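Local atomic coordinates of OsmC family protein (Rhodothermus marinus, PDB entry 5CML), a protein that hydrolyses carboxyl esters, probably with a serine nucleophile, through this alpha/beta-hydrolase domain, which the full-length protein joins to an OsmC domain. Residues F85-R89 and A114-V118; A103-S109 and V125-I131; A133-H139 and E206-L211; T199-V203 and A227-L231. All coordinates share one frame; numbering follows the deposited sequence. Where two conformers were deposited one is given.

Contact 1 of 4, residues F85-R89 and A114-V118; sequences FEDLR and AVLAV
Phe85 and Leu88 of helix 85-98 close on Val118 at the end of helix 110-118, so that two neighbouring helices of the alpha/beta-hydrolase fold meet across an apolar interface. The short helical segments cross steeply, at -74°, with axes 10.5 Å apart, and the space between them is filled mainly by side chains. Phe85 has its CG anti to its own carbonyl carbon (chi1 -78°), which carries the ring across to the other helix. There Phe85 CD1 lies only 3.3 Å from Val118 CG1, a tight approach in which the methyl comes in at a slant to the ring. The next ring atom, Phe85 CE1, lies 3.7 Å from Ala117 CB, and the ring edge is turned to the carbonyl oxygen of Ala114. Leu88 works with one branch. Leu88 CD2 rests 3.6 Å from Ala114 CB; the distance from Leu88 CD2 to Val115 CG1 is a looser 4.2 Å. Val118 divides its methyls between the two large partners, CG1 going to Phe85 and CG2 lying 4.4 Å from Leu88 CD2. The short side chains of Ala114 and Ala117 let Phe85 and Leu88 come up close to the second helix. Helix 170-179 adds to the cluster, its Phe172 ring meeting that of Phe85, while Phe64 of strand 59-65 packs on Leu88. Beside the ring, salt bridges to Glu121 and Glu175 hold the Arg89 guanidinium, and one of its faces lies against Phe85 CB, 3.4 Å from the plane.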
loop_
_atom_site.group_PDB
_atom_site.type_symbol
_atom_site.label_atom_id
_atom_site.label_comp_id
_atom_site.label_asym_id
_atom_site.label_seq_id
_atom_site.Cartn_x
_atom_site.Cartn_y
_atom_site.Cartn_z
ATOM N N PHE A 85 -9.489 -7.516 -0.409
ATOM C CA PHE A 85 -8.448 -8.055 0.455
ATOM C C PHE A 85 -7.845 -9.351 -0.069
ATOM O O PHE A 85 -6.630 -9.564 0.058
ATOM C CB PHE A 85 -9.001 -8.281 1.858
ATOM C CG PHE A 85 -9.107 -7.028 2.651
ATOM C CD1 PHE A 85 -7.968 -6.343 3.016
ATOM C CD2 PHE A 85 -10.329 -6.513 2.999
ATOM C CE1 PHE A 85 -8.049 -5.176 3.740
ATOM C CE2 PHE A 85 -10.420 -5.338 3.741
ATOM C CZ PHE A 85 -9.276 -4.670 4.102
ATOM N N GLU A 86 -8.678 -10.208 -0.663
ATOM C CA GLU A 86 -8.186 -11.463 -1.220
ATOM C C GLU A 86 -7.146 -11.249 -2.321
ATOM O O GLU A 86 -6.208 -12.017 -2.428
ATOM C CB GLU A 86 -9.341 -12.304 -1.768
ATOM C CG GLU A 86 -8.914 -13.442 -2.737
ATOM C CD GLU A 86 -7.707 -14.305 -2.281
ATOM O OE1 GLU A 86 -7.352 -14.354 -1.077
ATOM O OE2 GLU A 86 -7.094 -14.933 -3.164
ATOM N N ASP A 87 -7.300 -10.217 -3.140
ATOM C CA ASP A 87 -6.285 -9.949 -4.157
ATOM C C ASP A 87 -4.946 -9.606 -3.525
ATOM O O ASP A 87 -3.910 -10.009 -4.032
ATOM C CB ASP A 87 -6.734 -8.828 -5.091
ATOM C CG ASP A 87 -7.918 -9.229 -5.933
ATOM O OD1 ASP A 87 -8.164 -10.446 -6.074
ATOM O OD2 ASP A 87 -8.612 -8.331 -6.445
ATOM N N LEU A 88 -4.949 -8.851 -2.430
ATOM C CA LEU A 88 -3.701 -8.554 -1.726
ATOM C C LEU A 88 -3.111 -9.829 -1.123
ATOM O O LEU A 88 -1.908 -10.073 -1.223
ATOM C CB LEU A 88 -3.932 -7.521 -0.629
ATOM C CG LEU A 88 -3.074 -6.276 -0.686
ATOM C CD1 LEU A 88 -3.146 -5.589 -2.064
ATOM C CD2 LEU A 88 -3.521 -5.349 0.436
ATOM N N ARG A 89 -3.961 -10.663 -0.525
ATOM C CA ARG A 89 -3.480 -11.931 0.013
ATOM C C ARG A 89 -2.893 -12.790 -1.105
ATOM O O ARG A 89 -1.874 -13.439 -0.897
ATOM C CB ARG A 89 -4.604 -12.685 0.739
ATOM C CG ARG A 89 -5.140 -11.943 1.945
ATOM C CD ARG A 89 -6.350 -12.651 2.480
ATOM N NE ARG A 89 -6.918 -11.894 3.588
ATOM C CZ ARG A 89 -8.185 -11.517 3.673
ATOM N NH1 ARG A 89 -9.067 -11.850 2.728
ATOM N NH2 ARG A 89 -8.573 -10.803 4.718
ATOM N N ALA A 114 -5.548 -1.020 3.479
ATOM C CA ALA A 114 -5.583 -2.448 3.214
ATOM C C ALA A 114 -4.398 -3.192 3.819
ATOM O O ALA A 114 -4.592 -4.239 4.434
ATOM C CB ALA A 114 -5.633 -2.704 1.726
ATOM N N VAL A 115 -3.168 -2.697 3.639
ATOM C CA VAL A 115 -2.028 -3.441 4.195
ATOM C C VAL A 115 -2.066 -3.437 5.725
ATOM O O VAL A 115 -1.671 -4.414 6.359
ATOM C CB VAL A 115 -0.632 -2.927 3.718
ATOM C CG1 VAL A 115 -0.472 -3.087 2.197
ATOM C CG2 VAL A 115 -0.341 -1.525 4.188
ATOM N N LEU A 116 -2.573 -2.367 6.328
ATOM C CA LEU A 116 -2.629 -2.316 7.776
ATOM C C LEU A 116 -3.641 -3.316 8.297
ATOM O O LEU A 116 -3.450 -3.895 9.358
ATOM C CB LEU A 116 -2.979 -0.913 8.274
ATOM C CG LEU A 116 -1.838 0.088 8.130
ATOM C CD1 LEU A 116 -2.395 1.469 8.319
ATOM C CD2 LEU A 116 -0.733 -0.188 9.143
ATOM N N ALA A 117 -4.709 -3.530 7.541
ATOM C CA ALA A 117 -5.742 -4.467 7.958
ATOM C C ALA A 117 -5.336 -5.938 7.806
ATOM O O ALA A 117 -5.869 -6.804 8.515
ATOM C CB ALA A 117 -7.029 -4.205 7.184
ATOM N N VAL A 118 -4.419 -6.239 6.889
ATOM C CA VAL A 118 -4.010 -7.632 6.676
ATOM C C VAL A 118 -2.620 -7.979 7.214
ATOM O O VAL A 118 -2.266 -9.146 7.237
ATOM C CB VAL A 118 -4.038 -8.025 5.176
ATOM C CG1 VAL A 118 -5.435 -7.795 4.600
ATOM C CG2 VAL A 118 -2.938 -7.302 4.365
#

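Contact 2 of 4, residues A103-S109 and V125-I131; sequences ALLIGHS and VKAVATI
His108 and Ile131 are the last pair of two parallel strands, 104-108 and 127-131, whose segments run 13° apart inside the alpha/beta-hydrolase sheet. Regular bonds join them: Leu105 and Gly107 donate to Ala127 and Ala129, whereas Ala129 and Ile131 return bonds to Leu105 O and Gly107 O. Just past the strand, Ser109 N donates to Ile131 O (2.8 Å, nearly straight). The His108 side chain can be followed outward from here. Its CB passes 4.1 Å from Ile131 O, and CG lies at much the same distance from that oxygen. With CG anti to the backbone N (chi1 161°), the ring turns its CD2 toward the neighbouring strand, where it meets Ile131 O at 3.5 Å and Ile131 CG2 at 4.0 Å. Beyond, CE1 lies against Leu230 CD2, ND1 pairs with Cys37 N and NE2 with His229 O, consistent with a proton on NE2; both nitrogens are thus satisfied and the ring's rotation is fixed. Ser109 CB sits 3.7 Å above the ring, over its centre. Ser109 itself has a positive phi (60°), as expected of the strained nucleophile elbow in this fold, where it is probably the nucleophile. On the other face of the sheet, Leu105 CG packs 3.8 Å from Val125 CG2. The two strands and helix 110-118 form a beta-alpha-beta crossover; that helix covers the face of Leu105, Val128 and Thr130, helix 234-252 that of Leu104, Ile106 and Ile131, and strand 30-36 flanks strand 104-108.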
loop_
_atom_site.group_PDB
_atom_site.type_symbol
_atom_site.label_atom_id
_atom_site.label_comp_id
_atom_site.label_asym_id
_atom_site.label_seq_id
_atom_site.Cartn_x
_atom_site.Cartn_y
_atom_site.Cartn_z
ATOM N N ALA A 103 8.685 -9.455 3.681
ATOM C CA ALA A 103 9.069 -9.022 5.008
ATOM C C ALA A 103 8.631 -7.586 5.249
ATOM O O ALA A 103 8.644 -7.138 6.374
ATOM C CB ALA A 103 10.571 -9.147 5.197
ATOM N N LEU A 104 8.227 -6.891 4.190
ATOM C CA LEU A 104 7.808 -5.484 4.279
ATOM C C LEU A 104 6.539 -5.315 3.478
ATOM O O LEU A 104 6.479 -5.738 2.312
ATOM C CB LEU A 104 8.904 -4.551 3.739
ATOM C CG LEU A 104 8.626 -3.050 3.577
ATOM C CD1 LEU A 104 8.337 -2.395 4.888
ATOM C CD2 LEU A 104 9.810 -2.367 2.910
ATOM N N LEU A 105 5.509 -4.739 4.105
ATOM C CA LEU A 105 4.318 -4.314 3.396
ATOM C C LEU A 105 4.316 -2.803 3.318
ATOM O O LEU A 105 4.562 -2.132 4.321
ATOM C CB LEU A 105 3.050 -4.778 4.114
ATOM C CG LEU A 105 2.801 -6.273 4.161
ATOM C CD1 LEU A 105 1.441 -6.556 4.878
ATOM C CD2 LEU A 105 2.836 -6.946 2.783
ATOM N N ILE A 106 3.977 -2.290 2.143
ATOM C CA ILE A 106 3.871 -0.857 1.892
ATOM C C ILE A 106 2.519 -0.589 1.263
ATOM O O ILE A 106 2.145 -1.262 0.302
ATOM C CB ILE A 106 4.970 -0.343 0.917
ATOM C CG1 ILE A 106 6.361 -0.833 1.322
ATOM C CG2 ILE A 106 4.910 1.184 0.810
ATOM C CD1 ILE A 106 7.421 -0.704 0.188
ATOM N N GLY A 107 1.793 0.404 1.769
ATOM C CA GLY A 107 0.512 0.749 1.191
ATOM C C GLY A 107 0.330 2.242 1.017
ATOM O O GLY A 107 0.574 3.006 1.939
ATOM N N HIS A 108 -0.146 2.655 -0.151
ATOM C CA HIS A 108 -0.457 4.058 -0.404
ATOM C C HIS A 108 -1.966 4.252 -0.490
ATOM O O HIS A 108 -2.660 3.451 -1.111
ATOM C CB HIS A 108 0.230 4.515 -1.693
ATOM C CG HIS A 108 -0.358 5.756 -2.289
ATOM N ND1 HIS A 108 -1.053 5.758 -3.480
ATOM C CD2 HIS A 108 -0.309 7.048 -1.880
ATOM C CE1 HIS A 108 -1.426 6.993 -3.768
ATOM N NE2 HIS A 108 -0.998 7.793 -2.806
ATOM N N SER A 109 -2.458 5.294 0.174
ATOM C CA SER A 109 -3.856 5.705 0.124
ATOM C C SER A 109 -4.745 4.560 0.639
ATOM O O SER A 109 -4.483 3.990 1.710
ATOM C CB SER A 109 -4.220 6.143 -1.305
ATOM O OG SER A 109 -5.524 6.680 -1.381
ATOM N N VAL A 125 5.831 -10.936 7.844
ATOM C CA VAL A 125 5.943 -9.484 7.674
ATOM C C VAL A 125 6.578 -8.912 8.929
ATOM O O VAL A 125 6.059 -9.098 10.030
ATOM C CB VAL A 125 4.556 -8.817 7.410
ATOM C CG1 VAL A 125 4.610 -7.282 7.478
ATOM C CG2 VAL A 125 3.968 -9.312 6.084
ATOM N N LYS A 126 7.682 -8.185 8.751
ATOM C CA LYS A 126 8.459 -7.665 9.873
ATOM C C LYS A 126 8.285 -6.164 10.056
ATOM O O LYS A 126 8.693 -5.615 11.066
ATOM C CB LYS A 126 9.943 -7.989 9.682
ATOM C CG LYS A 126 10.228 -9.484 9.559
ATOM C CD LYS A 126 9.887 -10.234 10.844
ATOM C CE LYS A 126 10.197 -11.738 10.741
ATOM N NZ LYS A 126 9.135 -12.587 11.391
ATOM N N ALA A 127 7.706 -5.499 9.072
ATOM C CA ALA A 127 7.568 -4.040 9.107
ATOM C C ALA A 127 6.499 -3.596 8.131
ATOM O O ALA A 127 6.275 -4.259 7.110
ATOM C CB ALA A 127 8.903 -3.349 8.789
ATOM N N VAL A 128 5.796 -2.511 8.475
ATOM C CA VAL A 128 4.725 -1.988 7.641
ATOM C C VAL A 128 4.881 -0.493 7.516
ATOM O O VAL A 128 5.175 0.184 8.504
ATOM C CB VAL A 128 3.323 -2.294 8.236
ATOM C CG1 VAL A 128 2.184 -1.713 7.357
ATOM C CG2 VAL A 128 3.149 -3.790 8.484
ATOM N N ALA A 129 4.660 0.022 6.311
ATOM C CA ALA A 129 4.784 1.453 6.050
ATOM C C ALA A 129 3.617 1.880 5.162
ATOM O O ALA A 129 3.228 1.149 4.229
ATOM C CB ALA A 129 6.117 1.789 5.385
ATOM N N THR A 130 3.053 3.051 5.442
ATOM C CA THR A 130 1.968 3.560 4.622
ATOM C C THR A 130 2.176 5.011 4.254
ATOM O O THR A 130 2.916 5.728 4.924
ATOM C CB THR A 130 0.589 3.425 5.331
ATOM O OG1 THR A 130 0.579 4.204 6.528
ATOM C CG2 THR A 130 0.295 1.971 5.675
ATOM N N ILE A 131 1.496 5.422 3.190
ATOM C CA ILE A 131 1.587 6.777 2.641
ATOM C C ILE A 131 0.173 7.325 2.427
ATOM O O ILE A 131 -0.570 6.818 1.577
ATOM C CB ILE A 131 2.341 6.792 1.297
ATOM C CG1 ILE A 131 3.679 6.072 1.419
ATOM C CG2 ILE A 131 2.505 8.210 0.751
ATOM C CD1 ILE A 131 4.154 5.452 0.121
#

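Contact 3 of 4, residues A133-H139 and E206-L211; sequences APCDPAH and ENAACL
Asn207 makes the polar link, accepting from Cys135 N through OD1 at 2.8 Å, with an N-H...O angle of 155° and the donor tilted a little from the amide's carbonyl plane. ND2 of the same amide bonds to Gly204 O, so both ends of the group are held. The amide also stands nearly upright on the His139 ring, their planes 85° apart: Asn207 OD1 lies over one face, 3.2 Å from His139 CG, with ND2 above the ring nearer His139 CD2. That imidazole is gripped in turn by Asp136, whose OD1 takes both His139 ND1 (2.7 Å, close to the ring plane, on the syn side though somewhat out of the carboxylate plane) and His139 N, the latter an N-cap bond at the start of helix 137-141.

Apolar contact is supplied by Leu211, whose CG packs 3.8 Å from Cys135 CB while its CD1 reaches Ala133 CB at 4.0 Å. Leu116 and Val185 lie around the same leucine.

Sulfur chemistry forms the third group. Cys135 and Cys210 make a disulfide in this protein, yet the conformers given here hold Cys135 SG and Cys210 SG 3.0 Å apart, longer than a bond. Each cysteine was deposited in two conformers, so the linkage may be partly reduced. When formed, the disulfide would covalently tie the loop after strand 127-131 to helix 206-214, beside the noncovalent grip of Asn207.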
loop_
_atom_site.group_PDB
_atom_site.type_symbol
_atom_site.label_atom_id
_atom_site.label_comp_id
_atom_site.label_asym_id
_atom_site.label_seq_id
_atom_site.Cartn_x
_atom_site.Cartn_y
_atom_site.Cartn_z
ATOM N N ALA A 133 -2.488 7.163 4.255
ATOM C CA ALA A 133 -3.543 6.180 4.581
ATOM C C ALA A 133 -4.683 6.793 5.411
ATOM O O ALA A 133 -4.437 7.545 6.350
ATOM C CB ALA A 133 -2.957 5.001 5.332
ATOM N N PRO A 134 -5.932 6.442 5.076
ATOM C CA PRO A 134 -7.054 6.861 5.915
ATOM C C PRO A 134 -7.118 5.987 7.158
ATOM O O PRO A 134 -6.637 4.866 7.124
ATOM C CB PRO A 134 -8.261 6.678 5.006
ATOM C CG PRO A 134 -7.883 5.561 4.105
ATOM C CD PRO A 134 -6.378 5.724 3.874
ATOM N N CYS A 135 -7.697 6.496 8.240
ATOM C CA CYS A 135 -7.648 5.787 9.511
ATOM C C CYS A 135 -8.930 5.043 9.834
ATOM O O CYS A 135 -8.918 4.139 10.666
ATOM C CB CYS A 135 -7.343 6.761 10.642
ATOM S SG CYS A 135 -8.675 7.917 10.996
ATOM N N ASP A 136 -10.029 5.431 9.190
ATOM C CA ASP A 136 -11.325 4.869 9.548
ATOM C C ASP A 136 -12.345 4.919 8.406
ATOM O O ASP A 136 -12.118 5.564 7.384
ATOM C CB ASP A 136 -11.873 5.590 10.798
ATOM C CG ASP A 136 -12.068 7.079 10.603
ATOM O OD1 ASP A 136 -12.261 7.549 9.459
ATOM O OD2 ASP A 136 -12.062 7.795 11.630
ATOM N N PRO A 137 -13.471 4.203 8.560
ATOM C CA PRO A 137 -14.455 4.203 7.477
ATOM C C PRO A 137 -15.028 5.572 7.120
ATOM O O PRO A 137 -15.332 5.801 5.963
ATOM C CB PRO A 137 -15.553 3.272 8.025
ATOM C CG PRO A 137 -14.786 2.288 8.836
ATOM C CD PRO A 137 -13.725 3.110 9.518
ATOM N N ALA A 138 -15.176 6.480 8.073
ATOM C CA ALA A 138 -15.718 7.777 7.718
ATOM C C ALA A 138 -14.832 8.473 6.684
ATOM O O ALA A 138 -15.325 9.085 5.729
ATOM C CB ALA A 138 -15.897 8.645 8.968
ATOM N N HIS A 139 -13.520 8.352 6.842
ATOM C CA HIS A 139 -12.611 9.030 5.931
ATOM C C HIS A 139 -12.489 8.263 4.605
ATOM O O HIS A 139 -12.227 8.862 3.567
ATOM C CB HIS A 139 -11.259 9.245 6.613
ATOM C CG HIS A 139 -11.285 10.358 7.616
ATOM N ND1 HIS A 139 -11.534 10.152 8.955
ATOM C CD2 HIS A 139 -11.121 11.694 7.466
ATOM C CE1 HIS A 139 -11.521 11.316 9.586
ATOM N NE2 HIS A 139 -11.277 12.267 8.705
ATOM N N GLU A 206 -5.042 14.482 9.835
ATOM C CA GLU A 206 -5.566 13.945 11.086
ATOM C C GLU A 206 -5.633 12.404 11.062
ATOM O O GLU A 206 -5.574 11.770 12.114
ATOM C CB GLU A 206 -6.955 14.528 11.414
ATOM C CG GLU A 206 -8.039 14.191 10.410
ATOM C CD GLU A 206 -8.140 15.192 9.267
ATOM O OE1 GLU A 206 -7.137 15.887 8.943
ATOM O OE2 GLU A 206 -9.256 15.293 8.705
ATOM N N ASN A 207 -5.691 11.806 9.865
ATOM C CA ASN A 207 -5.731 10.346 9.739
ATOM C C ASN A 207 -4.423 9.730 10.204
ATOM O O ASN A 207 -4.425 8.671 10.825
ATOM C CB ASN A 207 -6.017 9.913 8.284
ATOM C CG ASN A 207 -7.451 10.146 7.881
ATOM O OD1 ASN A 207 -8.285 9.261 8.025
ATOM N ND2 ASN A 207 -7.747 11.333 7.364
ATOM N N ALA A 208 -3.304 10.413 9.956
ATOM C CA ALA A 208 -2.024 9.898 10.410
ATOM C C ALA A 208 -1.939 9.973 11.942
ATOM O O ALA A 208 -1.392 9.084 12.573
ATOM C CB ALA A 208 -0.856 10.665 9.747
ATOM N N ALA A 209 -2.483 11.033 12.544
ATOM C CA ALA A 209 -2.454 11.149 14.002
ATOM C C ALA A 209 -3.305 10.052 14.635
ATOM O O ALA A 209 -2.944 9.468 15.652
ATOM C CB ALA A 209 -2.948 12.513 14.433
ATOM N N CYS A 210 -4.433 9.758 14.004
ATOM C CA CYS A 210 -5.339 8.721 14.443
ATOM C C CYS A 210 -4.655 7.355 14.432
ATOM O O CYS A 210 -4.725 6.591 15.388
ATOM C CB CYS A 210 -6.559 8.738 13.521
ATOM S SG CYS A 210 -7.763 7.489 13.799
ATOM N N LEU A 211 -3.977 7.063 13.317
ATOM C CA LEU A 211 -3.295 5.784 13.203
ATOM C C LEU A 211 -2.132 5.712 14.197
ATOM O O LEU A 211 -1.902 4.673 14.809
ATOM C CB LEU A 211 -2.802 5.536 11.765
ATOM C CG LEU A 211 -3.908 5.226 10.742
ATOM C CD1 LEU A 211 -3.409 5.366 9.289
ATOM C CD2 LEU A 211 -4.444 3.820 10.960
#

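Contact 4 of 4, residues T199-V203 and A227-L231; sequences TDQIV and ADHLL
Loop 199-203, after strand 192-196, and loop 227-231, after strand 219-223, come closest at Asp200 and Asp228, whose CA atoms are 5.3 Å apart. Neither has regular secondary structure, but both are internally braced. Asp228 to Leu231 form a type I beta turn with Leu231 N bonded to Asp228 O, and this places His229 at the turn's second position. Asp200 OD1 folds the other loop round itself, accepting from Ile202 N and Val203 N in an Asx turn that extends to an Asx motif. A water bridges the two backbones, accepting from Gln201 N and His229 N, 3.1 Å from each.

OD2 of the same carboxylate faces the neighbour: His229 ND1 donates to Asp200 OD2 at 2.8 Å and 165°, in the ring plane and on the syn lone pair, although carboxylate and ring planes are turned 57° apart. At the far side of the imidazole, NE2 bonds to Ser109 OG. Ser109, His229 and Asp200 therefore have the charge-relay geometry of the Ser-His-Asp catalytic triad in alpha/beta-hydrolases, with acid and histidine on loops after successive strands, and they are probably the catalytic residues here.

Packing fixes the ring further. Ile202 CB lies over one face in a CH-pi contact, 3.9 Å from the centroid of the His229 ring, with CG2 reaching along toward CD2. Val203 comes in obliquely, its CG2 3.5 Å from His229 CE1.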
loop_
_atom_site.group_PDB
_atom_site.type_symbol
_atom_site.label_atom_id
_atom_site.label_comp_id
_atom_site.label_asym_id
_atom_site.label_seq_id
_atom_site.Cartn_x
_atom_site.Cartn_y
_atom_site.Cartn_z
ATOM N N THR A 199 -0.502 18.882 3.920
ATOM C CA THR A 199 -1.305 19.595 2.926
ATOM C C THR A 199 -2.122 18.642 2.037
ATOM O O THR A 199 -2.669 19.054 1.017
ATOM C CB THR A 199 -0.416 20.512 2.035
ATOM O OG1 THR A 199 0.562 19.735 1.345
ATOM C CG2 THR A 199 0.300 21.535 2.881
ATOM N N ASP A 200 -2.235 17.378 2.444
ATOM C CA ASP A 200 -3.050 16.401 1.729
ATOM C C ASP A 200 -4.509 16.851 1.708
ATOM O O ASP A 200 -5.112 17.077 2.757
ATOM C CB ASP A 200 -2.894 15.015 2.387
ATOM C CG ASP A 200 -3.426 13.851 1.526
ATOM O OD1 ASP A 200 -4.456 13.992 0.827
ATOM O OD2 ASP A 200 -2.799 12.764 1.574
ATOM N N GLN A 201 -5.062 16.983 0.503
ATOM C CA GLN A 201 -6.436 17.464 0.310
ATOM C C GLN A 201 -7.468 16.345 0.198
ATOM O O GLN A 201 -8.685 16.609 0.167
ATOM C CB GLN A 201 -6.512 18.323 -0.951
ATOM C CG GLN A 201 -5.752 19.630 -0.853
ATOM C CD GLN A 201 -5.655 20.330 -2.194
ATOM O OE1 GLN A 201 -4.574 20.441 -2.776
ATOM N NE2 GLN A 201 -6.784 20.794 -2.697
ATOM N N ILE A 202 -6.983 15.109 0.126
ATOM C CA ILE A 202 -7.820 13.952 -0.173
ATOM C C ILE A 202 -8.053 13.155 1.093
ATOM O O ILE A 202 -9.176 12.796 1.420
ATOM C CB ILE A 202 -7.150 13.057 -1.241
ATOM C CG1 ILE A 202 -6.851 13.877 -2.500
ATOM C CG2 ILE A 202 -8.014 11.847 -1.585
ATOM C CD1 ILE A 202 -8.070 14.457 -3.212
ATOM N N VAL A 203 -6.960 12.835 1.773
ATOM C CA VAL A 203 -6.987 12.179 3.072
ATOM C C VAL A 203 -6.264 13.096 4.046
ATOM O O VAL A 203 -5.043 13.279 3.964
ATOM C CB VAL A 203 -6.309 10.792 3.044
ATOM C CG1 VAL A 203 -6.293 10.188 4.427
ATOM C CG2 VAL A 203 -7.009 9.859 2.034
ATOM N N ALA A 227 3.710 18.022 -0.123
ATOM C CA ALA A 227 3.335 17.022 -1.111
ATOM C C ALA A 227 1.817 16.888 -1.232
ATOM O O ALA A 227 1.061 17.182 -0.285
ATOM C CB ALA A 227 3.943 15.687 -0.753
ATOM N N ASP A 228 1.368 16.456 -2.406
ATOM C CA ASP A 228 -0.031 16.115 -2.557
ATOM C C ASP A 228 -0.231 14.612 -2.376
ATOM O O ASP A 228 0.719 13.856 -2.189
ATOM C CB ASP A 228 -0.579 16.608 -3.898
ATOM C CG ASP A 228 0.149 16.051 -5.102
ATOM O OD1 ASP A 228 0.985 15.156 -4.962
ATOM O OD2 ASP A 228 -0.126 16.546 -6.218
ATOM N N HIS A 229 -1.488 14.217 -2.324
ATOM C CA HIS A 229 -1.860 12.840 -2.014
ATOM C C HIS A 229 -1.216 11.818 -2.951
ATOM O O HIS A 229 -0.831 10.722 -2.529
ATOM C CB HIS A 229 -3.383 12.730 -2.062
ATOM C CG HIS A 229 -3.910 11.408 -1.604
ATOM N ND1 HIS A 229 -3.780 10.966 -0.308
ATOM C CD2 HIS A 229 -4.548 10.419 -2.280
ATOM C CE1 HIS A 229 -4.316 9.760 -0.202
ATOM N NE2 HIS A 229 -4.801 9.410 -1.382
ATOM N N LEU A 230 -1.095 12.181 -4.219
ATOM C CA LEU A 230 -0.562 11.272 -5.235
ATOM C C LEU A 230 0.939 11.477 -5.548
ATOM O O LEU A 230 1.468 10.876 -6.480
ATOM C CB LEU A 230 -1.394 11.424 -6.504
ATOM C CG LEU A 230 -2.871 11.068 -6.342
ATOM C CD1 LEU A 230 -3.621 11.296 -7.643
ATOM C CD2 LEU A 230 -3.051 9.638 -5.853
ATOM N N LEU A 231 1.615 12.295 -4.744
ATOM C CA LEU A 231 3.057 12.550 -4.882
ATOM C C LEU A 231 3.451 12.929 -6.308
ATOM O O LEU A 231 4.324 12.310 -6.923
ATOM C CB LEU A 231 3.859 11.340 -4.417
ATOM C CG LEU A 231 3.619 10.915 -2.962
ATOM C CD1 LEU A 231 4.493 9.707 -2.628
ATOM C CD2 LEU A 231 3.900 12.034 -1.990
HETATM O O HOH W 1 -3.563 16.465 -2.130
#

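In the fold
The probable active site is assembled where contacts 2 and 4 touch: Ser109 OG lies 2.8 Å from His229 NE2, and His108 NE2 lies 2.9 Å from His229 O, so strand end and loop are tied twice, although the centres are 18 Å apart. Contact 3 flanks both, with Pro134 CD 3.4 Å from Ser109 O and Pro134 CA 3.7 Å from Val203 CG1. Contact 1 lies farthest from contact 4, about 10 Å between nearest atoms, on the opposite side of the chain's centre. It backs the central sheet, Val115 CG2 sitting 3.8 Å from Gly107 N, and reaches contact 3 through Leu116 and Leu211.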